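Local coordinates for heptaprenyl diphosphate synthase (HEPPP synthase) subunit 1 family protein (PDB 5H9D) that probably serves as the non-catalytic partner in a two-subunit prenyltransferase that makes heptaprenyl diphosphate, a C35 isoprenoid precursor, at residues D52-H57 with L76-F81; K45-T50 with Y82-E87; I101-E106 with I125-T130. All coordinates share one frame; numbering follows the deposited sequence.

Contact 1: residues D52-H57 with L76-F81; sequences DTSMRH and LISAHF
Ser54 and Ser78 bring together the two arms of an antiparallel helical hairpin, in which helix 43-65 turns through a short connection into helix 70-88. The regular structure of the chain is helical, without strands, as fits its place in the terpene synthase clan. Here the segment axes approach to 8.4 Å at 157° between their N-to-C directions, and the Ser54 and Ser78 CA atoms lie 5.5 Å apart. Such close spacing is possible because small side chains stand where the backbones come nearest.

The packing is made by carbon atoms. Ile77 points toward the opposite helix and lays its branch point against Ser54, with CB 4.0 Å from Ser54 CB. Its CG2, held anti to the backbone N, reaches the same methylene and also approaches Thr53 CG2 at 4.3 Å, which widens the apolar patch by one residue. Ile12 of helix 4-15 also packs on Ile77, while Leu114 of the neighbouring farnesyl pyrophosphate synthetase chain packs on Ser78.

The hydroxyls do not bond across the helices. Ser54 OG lies between its own backbone N and carbonyl carbon (chi1 50°), from where it makes weak hydrogen bonds to Thr50 O and Ile51 O of the preceding turn. Thr53 OG1 makes a full hydrogen bond to Leu49 O, within its own helix. Across the interface the nearest atom to Ser54 OG is a carbon, Ser78 CB at 3.8 Å.

Charge is kept away from the interface. On the far side of helix 43-65, Arg56 grips Asp52 one turn earlier end-on with two nitrogens: NH1 lies 2.6 Å from Asp52 OD1, with that oxygen in the guanidinium plane, and NH2 lies 2.9 Å from Asp52 OD2 on its syn side.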
loop_
_atom_site.group_PDB
_atom_site.type_symbol
_atom_site.label_atom_id
_atom_site.label_comp_id
_atom_site.label_asym_id
_atom_site.label_seq_id
_atom_site.Cartn_x
_atom_site.Cartn_y
_atom_site.Cartn_z
ATOM N N ASP C 52 13.518 9.522 2.393
ATOM C CA ASP C 52 14.542 9.264 3.392
ATOM C C ASP C 52 13.856 9.190 4.764
ATOM O O ASP C 52 14.265 8.421 5.656
ATOM C CB ASP C 52 15.580 10.404 3.369
ATOM C CG ASP C 52 16.619 10.309 4.519
ATOM O OD1 ASP C 52 16.395 10.921 5.586
ATOM O OD2 ASP C 52 17.663 9.624 4.359
ATOM N N THR C 53 12.795 9.984 4.915
ATOM C CA THR C 53 12.034 10.056 6.163
ATOM C C THR C 53 11.190 8.804 6.444
ATOM O O THR C 53 11.277 8.212 7.532
ATOM C CB THR C 53 11.099 11.316 6.179
ATOM O OG1 THR C 53 11.879 12.501 5.998
ATOM C CG2 THR C 53 10.367 11.429 7.492
ATOM N N SER C 54 10.365 8.395 5.489
ATOM C CA SER C 54 9.551 7.214 5.729
ATOM C C SER C 54 10.468 6.034 6.026
ATOM O O SER C 54 10.333 5.375 7.070
ATOM C CB SER C 54 8.648 6.924 4.533
ATOM O OG SER C 54 9.375 6.925 3.323
ATOM N N MET C 55 11.419 5.803 5.120
ATOM C CA MET C 55 12.395 4.727 5.249
ATOM C C MET C 55 13.049 4.662 6.647
ATOM O O MET C 55 13.077 3.610 7.286
ATOM C CB MET C 55 13.466 4.895 4.172
ATOM C CG MET C 55 12.978 4.726 2.721
ATOM S SD MET C 55 12.554 3.046 2.384
ATOM C CE MET C 55 10.744 3.045 2.662
ATOM N N ARG C 56 13.562 5.788 7.138
ATOM C CA ARG C 56 14.186 5.787 8.468
ATOM C C ARG C 56 13.148 5.605 9.588
ATOM O O ARG C 56 13.477 5.107 10.678
ATOM C CB ARG C 56 14.983 7.073 8.691
ATOM C CG ARG C 56 15.628 7.132 10.066
ATOM C CD ARG C 56 16.564 8.325 10.250
ATOM N NE ARG C 56 17.534 8.436 9.162
ATOM C CZ ARG C 56 17.358 9.204 8.091
ATOM N NH1 ARG C 56 16.249 9.932 7.983
ATOM N NH2 ARG C 56 18.276 9.227 7.126
ATOM N N HIS C 57 11.895 5.999 9.307
ATOM C CA HIS C 57 10.817 5.864 10.279
ATOM C C HIS C 57 10.436 4.415 10.437
ATOM O O HIS C 57 10.293 3.933 11.548
ATOM C CB HIS C 57 9.594 6.666 9.868
ATOM C CG HIS C 57 8.579 6.813 10.963
ATOM N ND1 HIS C 57 8.920 7.202 12.240
ATOM C CD2 HIS C 57 7.234 6.660 10.968
ATOM C CE1 HIS C 57 7.833 7.286 12.985
ATOM N NE2 HIS C 57 6.795 6.963 12.235
ATOM N N LEU C 76 2.342 6.382 4.850
ATOM C CA LEU C 76 1.621 7.541 4.343
ATOM C C LEU C 76 2.672 8.510 3.797
ATOM O O LEU C 76 2.527 9.073 2.717
ATOM C CB LEU C 76 0.843 8.232 5.476
ATOM C CG LEU C 76 0.196 9.572 5.108
ATOM C CD1 LEU C 76 -0.924 9.354 4.177
ATOM C CD2 LEU C 76 -0.273 10.243 6.350
ATOM N N ILE C 77 3.727 8.699 4.579
ATOM C CA ILE C 77 4.816 9.581 4.218
ATOM C C ILE C 77 5.429 9.058 2.927
ATOM O O ILE C 77 5.901 9.809 2.056
ATOM C CB ILE C 77 5.851 9.613 5.353
ATOM C CG1 ILE C 77 5.148 10.084 6.633
ATOM C CG2 ILE C 77 6.995 10.551 5.009
ATOM C CD1 ILE C 77 6.028 10.137 7.875
ATOM N N SER C 78 5.373 7.747 2.785
ATOM C CA SER C 78 5.927 7.114 1.609
ATOM C C SER C 78 5.032 7.372 0.417
ATOM O O SER C 78 5.514 7.681 -0.663
ATOM C CB SER C 78 6.092 5.628 1.867
ATOM O OG SER C 78 6.771 5.053 0.788
ATOM N N ALA C 79 3.725 7.246 0.618
ATOM C CA ALA C 79 2.783 7.488 -0.464
ATOM C C ALA C 79 2.892 8.974 -0.794
ATOM O O ALA C 79 2.789 9.382 -1.953
ATOM C CB ALA C 79 1.363 7.121 -0.034
ATOM N N HIS C 80 3.131 9.781 0.232
ATOM C CA HIS C 80 3.271 11.200 0.012
ATOM C C HIS C 80 4.400 11.433 -0.987
ATOM O O HIS C 80 4.261 12.220 -1.914
ATOM C CB HIS C 80 3.559 11.929 1.323
ATOM C CG HIS C 80 3.752 13.404 1.146
ATOM N ND1 HIS C 80 3.388 14.064 -0.011
ATOM C CD2 HIS C 80 4.281 14.344 1.965
ATOM C CE1 HIS C 80 3.686 15.344 0.102
ATOM N NE2 HIS C 80 4.229 15.541 1.290
ATOM N N PHE C 81 5.507 10.729 -0.792
ATOM C CA PHE C 81 6.668 10.824 -1.675
ATOM C C PHE C 81 6.344 10.672 -3.158
ATOM O O PHE C 81 7.009 11.280 -3.997
ATOM C CB PHE C 81 7.700 9.745 -1.291
ATOM C CG PHE C 81 8.767 9.488 -2.347
ATOM C CD1 PHE C 81 9.956 10.223 -2.360
ATOM C CD2 PHE C 81 8.604 8.472 -3.293
ATOM C CE1 PHE C 81 10.958 9.949 -3.280
ATOM C CE2 PHE C 81 9.602 8.193 -4.217
ATOM C CZ PHE C 81 10.786 8.937 -4.206
#

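Contact 2: residues K45-T50 with Y82-E87; sequences KVACLT and YTLLAE
Tyr82 O accepts a 2.7 Å hydrogen bond from Ala86 N in the helical turn that sets Leu84 against Val46 and Ala47. The contact itself is apolar and converges on one methyl group, Leu84 CD2. Val46 crosses the leucine at about a right angle and touches it with CG1, 3.6 Å from Leu84 CD2. That valine methyl sits between the backbone N and the carbonyl carbon (chi1 74°). Ala47 offers little more than its backbone and one methyl, with CB 4.2 Å from Leu84 CD2, so the leucine can lie close over the helix surface. Thr50 also borders this methyl, but the place of its OG1 beside Leu84 CD2 is doubtful in the model. The segments run antiparallel at 157°, with axes 9.3 Å apart, as a further layer of the helical hairpin made by helices 43-65 and 70-88. Gln11 of helix 4-15 packs on Leu84 and Leu8 on Thr50; helix 91-112 touches Leu85, and helix 118-140 lies against Cys48, while Tyr82 and Ala86 hydrogen-bond to the neighbouring farnesyl pyrophosphate synthetase chain.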
loop_
_atom_site.group_PDB
_atom_site.type_symbol
_atom_site.label_atom_id
_atom_site.label_comp_id
_atom_site.label_asym_id
_atom_site.label_seq_id
_atom_site.Cartn_x
_atom_site.Cartn_y
_atom_site.Cartn_z
ATOM N N LYS C 45 13.651 18.406 -3.970
ATOM C CA LYS C 45 14.396 18.428 -2.722
ATOM C C LYS C 45 13.616 17.623 -1.711
ATOM O O LYS C 45 14.058 16.571 -1.279
ATOM C CB LYS C 45 14.569 19.850 -2.195
ATOM C CG LYS C 45 15.942 20.451 -2.413
ATOM C CD LYS C 45 15.945 21.891 -1.924
ATOM C CE LYS C 45 17.256 22.608 -2.227
ATOM N NZ LYS C 45 17.134 24.043 -1.846
ATOM N N VAL C 46 12.429 18.104 -1.365
ATOM C CA VAL C 46 11.604 17.424 -0.372
ATOM C C VAL C 46 11.251 15.979 -0.735
ATOM O O VAL C 46 11.112 15.137 0.159
ATOM C CB VAL C 46 10.312 18.240 -0.056
ATOM C CG1 VAL C 46 9.331 18.133 -1.199
ATOM C CG2 VAL C 46 9.715 17.781 1.271
ATOM N N ALA C 47 11.115 15.669 -2.021
ATOM C CA ALA C 47 10.807 14.284 -2.382
ATOM C C ALA C 47 11.935 13.441 -1.807
ATOM O O ALA C 47 11.700 12.476 -1.080
ATOM C CB ALA C 47 10.723 14.107 -3.898
ATOM N N CYS C 48 13.165 13.831 -2.111
ATOM C CA CYS C 48 14.324 13.118 -1.619
ATOM C C CYS C 48 14.365 13.069 -0.079
ATOM O O CYS C 48 14.741 12.056 0.514
ATOM C CB CYS C 48 15.589 13.774 -2.179
ATOM S SG CYS C 48 17.107 13.255 -1.372
ATOM N N LEU C 49 13.982 14.157 0.581
ATOM C CA LEU C 49 13.985 14.179 2.044
ATOM C C LEU C 49 12.795 13.344 2.613
ATOM O O LEU C 49 12.888 12.775 3.718
ATOM C CB LEU C 49 13.951 15.635 2.546
ATOM C CG LEU C 49 13.952 15.879 4.071
ATOM C CD1 LEU C 49 15.256 15.391 4.759
ATOM C CD2 LEU C 49 13.742 17.351 4.298
ATOM N N THR C 50 11.708 13.242 1.839
ATOM C CA THR C 50 10.532 12.464 2.258
ATOM C C THR C 50 10.762 10.954 2.211
ATOM O O THR C 50 10.409 10.230 3.141
ATOM C CB THR C 50 9.314 12.708 1.365
ATOM O OG1 THR C 50 9.257 14.084 0.987
ATOM C CG2 THR C 50 8.047 12.340 2.107
ATOM N N TYR C 82 5.341 9.855 -3.485
ATOM C CA TYR C 82 5.002 9.614 -4.888
ATOM C C TYR C 82 4.075 10.669 -5.503
ATOM O O TYR C 82 4.182 10.983 -6.694
ATOM C CB TYR C 82 4.461 8.170 -5.030
ATOM C CG TYR C 82 3.903 7.726 -6.386
ATOM C CD1 TYR C 82 4.437 8.177 -7.607
ATOM C CD2 TYR C 82 2.882 6.774 -6.438
ATOM C CE1 TYR C 82 3.965 7.678 -8.828
ATOM C CE2 TYR C 82 2.412 6.272 -7.649
ATOM C CZ TYR C 82 2.951 6.718 -8.834
ATOM O OH TYR C 82 2.456 6.160 -9.995
ATOM N N THR C 83 3.172 11.226 -4.706
ATOM C CA THR C 83 2.302 12.272 -5.228
ATOM C C THR C 83 3.265 13.357 -5.673
ATOM O O THR C 83 3.012 14.079 -6.634
ATOM C CB THR C 83 1.396 12.836 -4.145
ATOM O OG1 THR C 83 2.152 13.010 -2.942
ATOM C CG2 THR C 83 0.233 11.899 -3.889
ATOM N N LEU C 84 4.379 13.424 -4.943
ATOM C CA LEU C 84 5.482 14.352 -5.148
ATOM C C LEU C 84 6.275 13.968 -6.405
ATOM O O LEU C 84 6.628 14.834 -7.200
ATOM C CB LEU C 84 6.393 14.321 -3.929
ATOM C CG LEU C 84 6.680 15.600 -3.139
ATOM C CD1 LEU C 84 5.412 16.430 -2.953
ATOM C CD2 LEU C 84 7.288 15.201 -1.787
ATOM N N LEU C 85 6.581 12.688 -6.599
ATOM C CA LEU C 85 7.284 12.328 -7.827
ATOM C C LEU C 85 6.315 12.697 -8.947
ATOM O O LEU C 85 6.721 13.077 -10.046
ATOM C CB LEU C 85 7.574 10.825 -7.915
ATOM C CG LEU C 85 8.568 10.110 -6.995
ATOM C CD1 LEU C 85 8.762 8.726 -7.559
ATOM C CD2 LEU C 85 9.918 10.838 -6.893
ATOM N N ALA C 86 5.023 12.576 -8.644
ATOM C CA ALA C 86 3.953 12.875 -9.594
ATOM C C ALA C 86 3.968 14.318 -10.107
ATOM O O ALA C 86 3.808 14.540 -11.313
ATOM C CB ALA C 86 2.602 12.561 -8.974
ATOM N N GLU C 87 4.152 15.297 -9.218
ATOM C CA GLU C 87 4.192 16.685 -9.686
ATOM C C GLU C 87 5.542 17.054 -10.309
ATOM O O GLU C 87 5.607 17.989 -11.111
ATOM C CB GLU C 87 3.812 17.684 -8.577
ATOM C CG GLU C 87 4.604 17.608 -7.305
ATOM C CD GLU C 87 3.835 18.177 -6.110
ATOM O OE1 GLU C 87 2.773 17.589 -5.748
ATOM O OE2 GLU C 87 4.288 19.204 -5.533
#

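Contact 3: residues I101-E106 with I125-T130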
loop_
_atom_site.group_PDB
_atom_site.type_symbol
_atom_site.label_atom_id
_atom_site.label_comp_id
_atom_site.label_asym_id
_atom_site.label_seq_id
_atom_site.Cartn_x
_atom_site.Cartn_y
_atom_site.Cartn_z
ATOM N N ILE C 101 15.386 2.958 -4.239
ATOM C CA ILE C 101 14.603 2.488 -3.121
ATOM C C ILE C 101 14.649 0.951 -2.981
ATOM O O ILE C 101 14.894 0.444 -1.888
ATOM C CB ILE C 101 13.126 2.976 -3.203
ATOM C CG1 ILE C 101 13.078 4.510 -3.114
ATOM C CG2 ILE C 101 12.334 2.444 -2.005
ATOM C CD1 ILE C 101 11.712 5.103 -3.310
ATOM N N VAL C 102 14.441 0.189 -4.053
ATOM C CA VAL C 102 14.497 -1.262 -3.855
ATOM C C VAL C 102 15.891 -1.678 -3.402
ATOM O O VAL C 102 16.027 -2.564 -2.581
ATOM C CB VAL C 102 14.027 -2.141 -5.132
ATOM C CG1 VAL C 102 13.529 -1.275 -6.256
ATOM C CG2 VAL C 102 15.125 -3.078 -5.584
ATOM N N GLU C 103 16.920 -1.009 -3.898
ATOM C CA GLU C 103 18.289 -1.343 -3.509
ATOM C C GLU C 103 18.585 -1.070 -2.033
ATOM O O GLU C 103 19.166 -1.902 -1.312
ATOM C CB GLU C 103 19.272 -0.579 -4.383
ATOM C CG GLU C 103 20.695 -0.714 -3.913
ATOM C CD GLU C 103 21.697 -0.309 -4.960
ATOM O OE1 GLU C 103 21.384 0.623 -5.740
ATOM O OE2 GLU C 103 22.796 -0.918 -4.991
ATOM N N ILE C 104 18.203 0.126 -1.593
ATOM C CA ILE C 104 18.380 0.491 -0.192
ATOM C C ILE C 104 17.759 -0.614 0.651
ATOM O O ILE C 104 18.407 -1.125 1.572
ATOM C CB ILE C 104 17.680 1.815 0.123
ATOM C CG1 ILE C 104 18.453 2.973 -0.526
ATOM C CG2 ILE C 104 17.550 1.996 1.615
ATOM C CD1 ILE C 104 19.982 2.949 -0.270
ATOM N N ASN C 105 16.514 -0.987 0.319
ATOM C CA ASN C 105 15.787 -2.046 1.030
ATOM C C ASN C 105 16.451 -3.405 0.951
ATOM O O ASN C 105 16.466 -4.132 1.923
ATOM C CB ASN C 105 14.356 -2.118 0.518
ATOM C CG ASN C 105 13.539 -0.958 0.997
ATOM O OD1 ASN C 105 13.297 -0.789 2.189
ATOM N ND2 ASN C 105 13.130 -0.130 0.073
ATOM N N GLU C 106 17.004 -3.740 -0.208
ATOM C CA GLU C 106 17.734 -5.002 -0.370
ATOM C C GLU C 106 18.994 -4.953 0.531
ATOM O O GLU C 106 19.285 -5.918 1.249
ATOM C CB GLU C 106 18.166 -5.230 -1.845
ATOM C CG GLU C 106 17.103 -5.755 -2.775
ATOM C CD GLU C 106 17.572 -5.793 -4.252
ATOM O OE1 GLU C 106 18.225 -4.820 -4.699
ATOM O OE2 GLU C 106 17.284 -6.772 -4.982
ATOM N N ILE C 125 26.718 0.745 3.436
ATOM C CA ILE C 125 26.552 1.946 4.251
ATOM C C ILE C 125 26.633 3.239 3.444
ATOM O O ILE C 125 25.821 4.138 3.618
ATOM C CB ILE C 125 27.604 2.002 5.362
ATOM C CG1 ILE C 125 27.355 0.881 6.358
ATOM C CG2 ILE C 125 27.554 3.330 6.081
ATOM C CD1 ILE C 125 28.427 0.800 7.401
ATOM N N VAL C 126 27.609 3.342 2.554
ATOM C CA VAL C 126 27.721 4.563 1.781
ATOM C C VAL C 126 26.442 4.750 0.998
ATOM O O VAL C 126 25.842 5.828 1.050
ATOM C CB VAL C 126 28.956 4.534 0.843
ATOM C CG1 VAL C 126 28.917 5.721 -0.123
ATOM C CG2 VAL C 126 30.229 4.605 1.694
ATOM N N LYS C 127 26.026 3.676 0.313
ATOM C CA LYS C 127 24.818 3.629 -0.509
ATOM C C LYS C 127 23.615 4.026 0.320
ATOM O O LYS C 127 22.943 5.025 0.015
ATOM C CB LYS C 127 24.566 2.215 -1.035
ATOM C CG LYS C 127 25.537 1.666 -2.062
ATOM C CD LYS C 127 25.205 2.088 -3.442
ATOM C CE LYS C 127 26.039 1.293 -4.401
ATOM N NZ LYS C 127 25.187 0.367 -5.220
ATOM N N ILE C 128 23.325 3.246 1.359
ATOM C CA ILE C 128 22.179 3.572 2.188
ATOM C C ILE C 128 22.212 5.049 2.633
ATOM O O ILE C 128 21.194 5.759 2.595
ATOM C CB ILE C 128 22.116 2.680 3.450
ATOM C CG1 ILE C 128 21.709 1.260 3.077
ATOM C CG2 ILE C 128 21.187 3.268 4.460
ATOM C CD1 ILE C 128 21.842 0.270 4.242
ATOM N N GLU C 129 23.386 5.532 3.017
ATOM C CA GLU C 129 23.483 6.895 3.498
ATOM C C GLU C 129 23.587 8.051 2.507
ATOM O O GLU C 129 23.348 9.172 2.882
ATOM C CB GLU C 129 24.627 6.984 4.463
ATOM C CG GLU C 129 24.239 7.722 5.680
ATOM C CD GLU C 129 23.297 6.929 6.540
ATOM O OE1 GLU C 129 23.690 5.815 6.976
ATOM O OE2 GLU C 129 22.168 7.427 6.775
ATOM N N THR C 130 23.899 7.776 1.246
ATOM C CA THR C 130 24.078 8.826 0.239
ATOM C C THR C 130 23.239 8.687 -1.029
ATOM O O THR C 130 22.964 9.673 -1.708
ATOM C CB THR C 130 25.570 8.889 -0.224
ATOM O OG1 THR C 130 25.969 7.609 -0.746
ATOM C CG2 THR C 130 26.482 9.262 0.933
#
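Glu103 and Lys127 are joined by a salt bridge, the one hydrogen bond between these two helical segments. Lys127 NZ donates to Glu103 OE2 at 2.7 Å, arriving from above the carboxylate plane, 37° out of it. The glutamate chain is extended, with CG anti to the backbone N (chi1 172°), whereas the lysine bends at chi2 and chi4, and the two side chains meet at about a right angle. The other carboxylate oxygen, Glu103 OE1, is satisfied by a salt bridge to Lys99, and Lys24 of the neighbouring farnesyl pyrophosphate synthetase chain makes a long, weak ion pair with OE2. The two lysines in salt bridges would be expected to favour the ionised carboxylate.

Helices 91-112 and 118-140, successive members of the all-helical fold, cross here at an angle of 134° between their N-to-C directions, with segment axes 9.6 Å apart. Beside the salt bridge the junction is apolar: Ile104 reaches over the backbone of Ile128 with CD1, which lies 4.1 Å from Ile128 CG1.

Polar groups pointing elsewhere find other partners. Asn105 ND2 makes a weak hydrogen bond to Ile101 O, a turn earlier. Asn105 OD1 accepts from Asn111 of the synthetase chain and Glu106 OE2 bonds to Ser23 OG and Lys24 N of that same chain, tying helix 91-112 into the subunit interface. On helix 118-140, Thr130 OG1 turns back to Val126 O at 2.5 Å, donating from above the carbonyl plane.

Contacts 1 and 2 are successive layers of one hairpin, helices 43-65 and 70-88, with centres 10 Å apart; the seam between them is packed by Phe81 against Ala47 and by Thr50 against Ile77. Both are buried and have no hydrogen bond from helix to helix, but contact 1 pairs two serines, with Ile77 beside them, at a tighter spacing, contact 2 a single inserted leucine. Contact 3 joins the next two helices, crosses more steeply, and is only partly buried, in keeping with its added salt bridge. It meets contact 1 through Phe81 with Ile101 and Met55 with Asn105, but stands about 17 Å, centre to centre, from contact 2 without touching it.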